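Local coordinates for computationally designed four-helix bundle protein (Synthetic construct, PDB 3U3B) that is of unknown function, being a computationally redesigned, hyperthermostable four-helix bundle made to test the complete redesign of a hydrophobic core, at residues A[40-43]-A[44-48]; A[63-66]-A[67-70]. All blocks are in the same frame, centred on the assembly; numbering follows the deposited sequence.

Contact 1 (A[40-43]-A[44-48]); sequences NKIY and RLVHT
Arg44 starts with CG beside its backbone N and anti to its carbonyl carbon, and a bend at chi3 (-63°) then folds the chain back over Asn40, one turn earlier on the same helix. The guanidinium comes to rest with one face over the Asn40 carbonyl: O sits 3.7 Å above the plane, over its centre. No side-chain hydrogen bond forms here; the carbonyl instead accepts the backbone N of Arg44 at 3.1 Å. Beyond the carbonyl, the Asn40 amide and the guanidinium lie almost parallel, 7° between their planes, and Asn40 CB touches Arg44 NH2 at 3.9 Å. The amide nitrogen ND2 of Asn40 is taken up by the carbonyl of Met36. Lys41 NZ stays 5.0 Å from Arg44 NH2, two like charges near each other without touching.

Tyr43 is turned differently, its CG anti to the backbone N and beside the carbonyl carbon (chi1 -175°), as is His47, and the two rings stand one turn apart, meeting obliquely where Tyr43 CE2 approaches His47 CD2 at 4.2 Å. On the buried side Ile42 CG2 packs on Val46 CG2 at 4.3 Å. Arg44 O is gripped twice, by Thr48 N and by Thr48 OG1 at 2.8 Å, from opposite faces of its plane.

Ile42 and Leu45 pack against helix 3-30 through Asp25 and Val22, while Tyr43, Val46 and His47 face helix 59-76. Regular i to i+4 backbone bonds run through the whole segment, with Lys41 and Arg44 on the exposed side and Ile42 and Val46 buried: the pattern of an amphipathic alpha-helix in a four-helix bundle, here one with an Hpt-like sequence.

Contact 2 (A[63-66]-A[67-70]); sequences KVLH and TIMN
One face of the His66 ring is approached by the amide of Asn70, a turn further along the helix, its CG lying 4.1 Å above the ring plane and displaced toward the rim. The amide is turned steeply against the ring, 73° between the planes, and ND2 comes within 3.6 Å of His66 NE2, above the ring face. This is packing of two polar groups on the exposed side of the helix; the bond joining the residues is the backbone one from Asn70 N to His66 O. With CG anti to the backbone N (chi1 179°), the imidazole leans forward along the helix, toward Asn70.

Thr67 turns its hydroxyl back to the preceding turn. Its OG1 donates to Lys63 O at 3.0 Å, and its own backbone N reaches the same oxygen at 3.2 Å from above the carbonyl plane, giving that carbonyl two donors. A valine here would keep the backbone bond but would probably leave Lys63 O without its second, hydroxyl donor.

Toward the bundle interior the side chains that meet are apolar. Ile68 CD1 touches two side chains of the previous turn, 4.3 Å from Val64 CG1 and 4.4 Å from Leu65 CD2. Met69 CG rests against the backbone, 3.4 Å from Leu65 O.

Helix 59-76 packs beside two others of the bundle: Val64 and Leu65 touch Val97, and Thr67 and Ile68 touch Lys93, on helix 84-102, whereas Leu65 meets Met49 on helix 36-56, the helix that Met69 also faces.

How the contacts relate
From the N terminus, helix 3-30 comes first, then helix 36-56, which carries contact 1, and helix 59-76, which carries contact 2. Each contact spans about two turns of its own helix, so neither closes a long loop; they follow in series, without nesting or crossing, and lie about 11 Å apart, centre to centre. What joins them is packing between the two helices. Met69 is the go-between: its CG meets Val46 CG1 at 3.4 Å, and its CE reaches Tyr43 OH and His47 CD2. Contact 1 also faces helix 3-30 and contact 2 helix 84-102, so together they connect all four helices of the bundle.

Contact 1 (A[40-43]-A[44-48])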
ATOM      1  N   ASN A  40       9.361   5.760   4.904  1.00 20.31           N
ATOM      2  CA  ASN A  40       8.933   6.972   4.210  1.00 21.76           C
ATOM      3  C   ASN A  40       8.525   6.733   2.772  1.00 20.69           C
ATOM      4  O   ASN A  40       7.476   7.246   2.321  1.00 20.32           O
ATOM      5  CB  ASN A  40      10.008   8.061   4.307  1.00 25.23           C
ATOM      6  CG  ASN A  40       9.887   8.872   5.569  1.00 27.92           C
ATOM      7  OD1 ASN A  40       8.934   9.637   5.725  1.00 29.88           O
ATOM      8  ND2 ASN A  40      10.873   8.739   6.483  1.00 30.00           N
ATOM      9  N   LYS A  41       9.325   5.982   2.018  1.00 21.13           N
ATOM     10  CA  LYS A  41       8.987   5.678   0.617  1.00 21.83           C
ATOM     11  C   LYS A  41       7.675   4.904   0.538  1.00 18.84           C
ATOM     12  O   LYS A  41       6.831   5.152  -0.342  1.00 20.09           O
ATOM     13  CB  LYS A  41      10.087   4.831  -0.043  1.00 26.55           C
ATOM     14  CG  LYS A  41      11.284   5.682  -0.510  1.00 38.01           C
ATOM     15  CD  LYS A  41      12.560   4.856  -0.779  1.00 48.71           C
ATOM     16  CE  LYS A  41      13.816   5.743  -0.853  1.00 60.03           C
ATOM     17  NZ  LYS A  41      13.646   6.935  -1.745  1.00 66.93           N
ATOM     18  N   ILE A  42       7.531   3.945   1.437  1.00 19.91           N
ATOM     19  CA  ILE A  42       6.325   3.156   1.531  1.00 19.59           C
ATOM     20  C   ILE A  42       5.100   4.009   1.827  1.00 20.41           C
ATOM     21  O   ILE A  42       4.059   3.846   1.178  1.00 19.62           O
ATOM     22  CB  ILE A  42       6.484   2.035   2.598  1.00 21.57           C
ATOM     23  CG1 ILE A  42       7.410   0.935   2.076  1.00 21.59           C
ATOM     24  CG2 ILE A  42       5.134   1.430   3.003  1.00 21.66           C
ATOM     25  CD1 ILE A  42       7.907   0.024   3.194  1.00 22.18           C
ATOM     26  N   TYR A  43       5.216   4.930   2.775  1.00 20.48           N
ATOM     27  CA  TYR A  43       4.096   5.790   3.101  1.00 21.55           C
ATOM     28  C   TYR A  43       3.682   6.552   1.860  1.00 23.09           C
ATOM     29  O   TYR A  43       2.488   6.624   1.555  1.00 24.96           O
ATOM     30  CB  TYR A  43       4.438   6.790   4.197  1.00 22.93           C
ATOM     31  CG  TYR A  43       3.235   7.588   4.615  1.00 24.25           C
ATOM     32  CD1 TYR A  43       2.423   7.159   5.649  1.00 25.56           C
ATOM     33  CD2 TYR A  43       2.859   8.734   3.909  1.00 28.60           C
ATOM     34  CE1 TYR A  43       1.307   7.857   6.010  1.00 30.45           C
ATOM     35  CE2 TYR A  43       1.726   9.453   4.275  1.00 33.46           C
ATOM     36  CZ  TYR A  43       0.959   8.995   5.318  1.00 38.12           C
ATOM     37  OH  TYR A  43      -0.151   9.684   5.688  1.00 43.71           O
ATOM     38  N   ARG A  44       4.657   7.132   1.149  1.00 22.32           N
ATOM     39  CA  ARG A  44       4.334   7.956  -0.036  1.00 20.63           C
ATOM     40  C   ARG A  44       3.748   7.140  -1.218  1.00 20.39           C
ATOM     41  O   ARG A  44       2.902   7.652  -1.963  1.00 21.40           O
ATOM     42  CB  ARG A  44       5.506   8.854  -0.467  1.00 19.88           C
ATOM     43  CG  ARG A  44       5.762  10.032   0.506  1.00 20.21           C
ATOM     44  CD  ARG A  44       6.893  10.974   0.072  1.00 23.08           C
ATOM     45  NE  ARG A  44       8.186  10.272   0.031  1.00 23.98           N
ATOM     46  CZ  ARG A  44       9.140  10.335   0.950  1.00 26.09           C
ATOM     47  NH1 ARG A  44       9.031  11.107   2.020  1.00 28.93           N
ATOM     48  NH2 ARG A  44      10.242   9.636   0.771  1.00 26.27           N
ATOM     49  N   LEU A  45       4.174   5.887  -1.374  1.00 18.96           N
ATOM     50  CA  LEU A  45       3.611   4.989  -2.358  1.00 20.78           C
ATOM     51  C   LEU A  45       2.157   4.682  -2.036  1.00 22.17           C
ATOM     52  O   LEU A  45       1.285   4.759  -2.930  1.00 25.70           O
ATOM     53  CB  LEU A  45       4.417   3.687  -2.450  1.00 21.40           C
ATOM     54  CG  LEU A  45       5.749   3.806  -3.188  1.00 26.64           C
ATOM     55  CD1 LEU A  45       6.641   2.596  -2.875  1.00 29.95           C
ATOM     56  CD2 LEU A  45       5.558   3.966  -4.697  1.00 29.96           C
ATOM     57  N   VAL A  46       1.885   4.366  -0.776  1.00 22.54           N
ATOM     58  CA  VAL A  46       0.528   4.048  -0.351  1.00 21.04           C
ATOM     59  C   VAL A  46      -0.400   5.273  -0.500  1.00 21.11           C
ATOM     60  O   VAL A  46      -1.571   5.136  -0.902  1.00 21.74           O
ATOM     61  CB  VAL A  46       0.515   3.504   1.077  1.00 23.36           C
ATOM     62  CG1 VAL A  46      -0.896   3.295   1.589  1.00 23.45           C
ATOM     63  CG2 VAL A  46       1.294   2.184   1.152  1.00 23.47           C
ATOM     64  N   HIS A  47       0.119   6.464  -0.183  1.00 20.45           N
ATOM     65  CA  HIS A  47      -0.630   7.710  -0.327  1.00 20.32           C
ATOM     66  C   HIS A  47      -1.015   7.953  -1.786  1.00 21.31           C
ATOM     67  O   HIS A  47      -2.106   8.472  -2.095  1.00 21.60           O
ATOM     68  CB  HIS A  47       0.235   8.866   0.198  1.00 23.37           C
ATOM     69  CG  HIS A  47      -0.494  10.151   0.391  1.00 24.61           C
ATOM     70  ND1 HIS A  47      -0.561  11.124  -0.580  1.00 25.03           N
ATOM     71  CD2 HIS A  47      -1.167  10.643   1.459  1.00 25.96           C
ATOM     72  CE1 HIS A  47      -1.264  12.146  -0.138  1.00 26.38           C
ATOM     73  NE2 HIS A  47      -1.637  11.884   1.100  1.00 26.99           N
ATOM     74  N   THR A  48      -0.096   7.612  -2.679  1.00 20.43           N
ATOM     75  CA  THR A  48      -0.304   7.711  -4.124  1.00 23.05           C
ATOM     76  C   THR A  48      -1.436   6.756  -4.575  1.00 24.50           C
ATOM     77  O   THR A  48      -2.339   7.130  -5.335  1.00 25.63           O
ATOM     78  CB  THR A  48       1.007   7.408  -4.873  1.00 26.07           C
ATOM     79  OG1 THR A  48       1.979   8.413  -4.548  1.00 27.02           O
ATOM     80  CG2 THR A  48       0.813   7.387  -6.359  1.00 26.29           C
TER

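Contact 2 (A[63-66]-A[67-70])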
ATOM      1  N   LYS A  63     -10.186   2.125   1.892  1.00 39.32           N
ATOM      2  CA  LYS A  63     -10.290   1.984   3.340  1.00 42.74           C
ATOM      3  C   LYS A  63      -9.146   1.142   3.910  1.00 36.34           C
ATOM      4  O   LYS A  63      -8.682   1.413   5.013  1.00 38.93           O
ATOM      5  CB  LYS A  63     -11.627   1.365   3.753  1.00 53.27           C
ATOM      6  CG  LYS A  63     -12.857   2.165   3.346  1.00 67.44           C
ATOM      7  CD  LYS A  63     -13.001   3.496   4.085  1.00 80.14           C
ATOM      8  CE  LYS A  63     -14.274   4.205   3.640  1.00 89.30           C
ATOM      9  NZ  LYS A  63     -15.502   3.431   3.991  1.00 93.28           N
ATOM     10  N   VAL A  64      -8.711   0.123   3.173  1.00 30.52           N
ATOM     11  CA  VAL A  64      -7.540  -0.661   3.583  1.00 27.22           C
ATOM     12  C   VAL A  64      -6.255   0.156   3.458  1.00 25.08           C
ATOM     13  O   VAL A  64      -5.425   0.152   4.363  1.00 23.40           O
ATOM     14  CB  VAL A  64      -7.425  -1.989   2.814  1.00 30.13           C
ATOM     15  CG1 VAL A  64      -6.252  -2.828   3.378  1.00 30.48           C
ATOM     16  CG2 VAL A  64      -8.725  -2.778   2.950  1.00 32.23           C
ATOM     17  N   LEU A  65      -6.092   0.873   2.354  1.00 25.08           N
ATOM     18  CA  LEU A  65      -4.938   1.741   2.196  1.00 24.86           C
ATOM     19  C   LEU A  65      -4.862   2.784   3.310  1.00 29.23           C
ATOM     20  O   LEU A  65      -3.786   3.060   3.860  1.00 26.98           O
ATOM     21  CB  LEU A  65      -4.967   2.422   0.832  1.00 24.66           C
ATOM     22  CG  LEU A  65      -4.805   1.457  -0.347  1.00 25.99           C
ATOM     23  CD1 LEU A  65      -5.130   2.189  -1.671  1.00 25.72           C
ATOM     24  CD2 LEU A  65      -3.417   0.788  -0.350  1.00 26.51           C
ATOM     25  N   HIS A  66      -6.006   3.348   3.666  1.00 33.39           N
ATOM     26  CA  HIS A  66      -6.051   4.331   4.734  1.00 37.16           C
ATOM     27  C   HIS A  66      -5.560   3.712   6.036  1.00 35.12           C
ATOM     28  O   HIS A  66      -4.818   4.338   6.800  1.00 32.70           O
ATOM     29  CB  HIS A  66      -7.472   4.846   4.911  1.00 44.91           C
ATOM     30  CG  HIS A  66      -7.611   5.842   6.014  1.00 55.26           C
ATOM     31  ND1 HIS A  66      -6.930   7.040   6.022  1.00 61.20           N
ATOM     32  CD2 HIS A  66      -8.347   5.818   7.149  1.00 61.49           C
ATOM     33  CE1 HIS A  66      -7.247   7.714   7.113  1.00 65.22           C
ATOM     34  NE2 HIS A  66      -8.103   6.993   7.815  1.00 65.25           N
ATOM     35  N   THR A  67      -5.970   2.473   6.281  1.00 36.58           N
ATOM     36  CA  THR A  67      -5.534   1.758   7.479  1.00 35.88           C
ATOM     37  C   THR A  67      -4.022   1.547   7.487  1.00 30.32           C
ATOM     38  O   THR A  67      -3.375   1.694   8.526  1.00 31.57           O
ATOM     39  CB  THR A  67      -6.227   0.398   7.618  1.00 39.28           C
ATOM     40  OG1 THR A  67      -7.648   0.582   7.735  1.00 41.43           O
ATOM     41  CG2 THR A  67      -5.734  -0.291   8.847  1.00 42.66           C
ATOM     42  N   ILE A  68      -3.450   1.197   6.339  1.00 27.12           N
ATOM     43  CA  ILE A  68      -2.011   1.018   6.255  1.00 25.51           C
ATOM     44  C   ILE A  68      -1.264   2.344   6.523  1.00 24.98           C
ATOM     45  O   ILE A  68      -0.281   2.360   7.243  1.00 23.62           O
ATOM     46  CB  ILE A  68      -1.596   0.431   4.890  1.00 24.98           C
ATOM     47  CG1 ILE A  68      -2.181  -0.981   4.703  1.00 25.83           C
ATOM     48  CG2 ILE A  68      -0.090   0.458   4.746  1.00 22.22           C
ATOM     49  CD1 ILE A  68      -2.220  -1.420   3.238  1.00 24.47           C
ATOM     50  N   MET A  69      -1.736   3.448   5.943  1.00 25.20           N
ATOM     51  CA  MET A  69      -1.114   4.739   6.182  1.00 28.23           C
ATOM     52  C   MET A  69      -1.145   5.107   7.663  1.00 31.85           C
ATOM     53  O   MET A  69      -0.161   5.631   8.202  1.00 34.33           O
ATOM     54  CB  MET A  69      -1.814   5.834   5.361  1.00 28.96           C
ATOM     55  CG  MET A  69      -1.591   5.662   3.888  1.00 27.85           C
ATOM     56  SD  MET A  69      -2.769   6.661   2.924  1.00 43.37           S
ATOM     57  CE  MET A  69      -2.456   8.258   3.650  1.00 61.72           C
ATOM     58  N   ASN A  70      -2.254   4.824   8.337  1.00 34.48           N
ATOM     59  CA  ASN A  70      -2.302   5.104   9.762  1.00 37.52           C
ATOM     60  C   ASN A  70      -1.199   4.373  10.518  1.00 33.43           C
ATOM     61  O   ASN A  70      -0.533   4.975  11.369  1.00 35.36           O
ATOM     62  CB  ASN A  70      -3.660   4.741  10.365  1.00 47.15           C
ATOM     63  CG  ASN A  70      -4.757   5.701   9.959  1.00 57.11           C
ATOM     64  OD1 ASN A  70      -4.494   6.796   9.445  1.00 61.88           O
ATOM     65  ND2 ASN A  70      -6.003   5.300  10.203  1.00 62.14           N
TER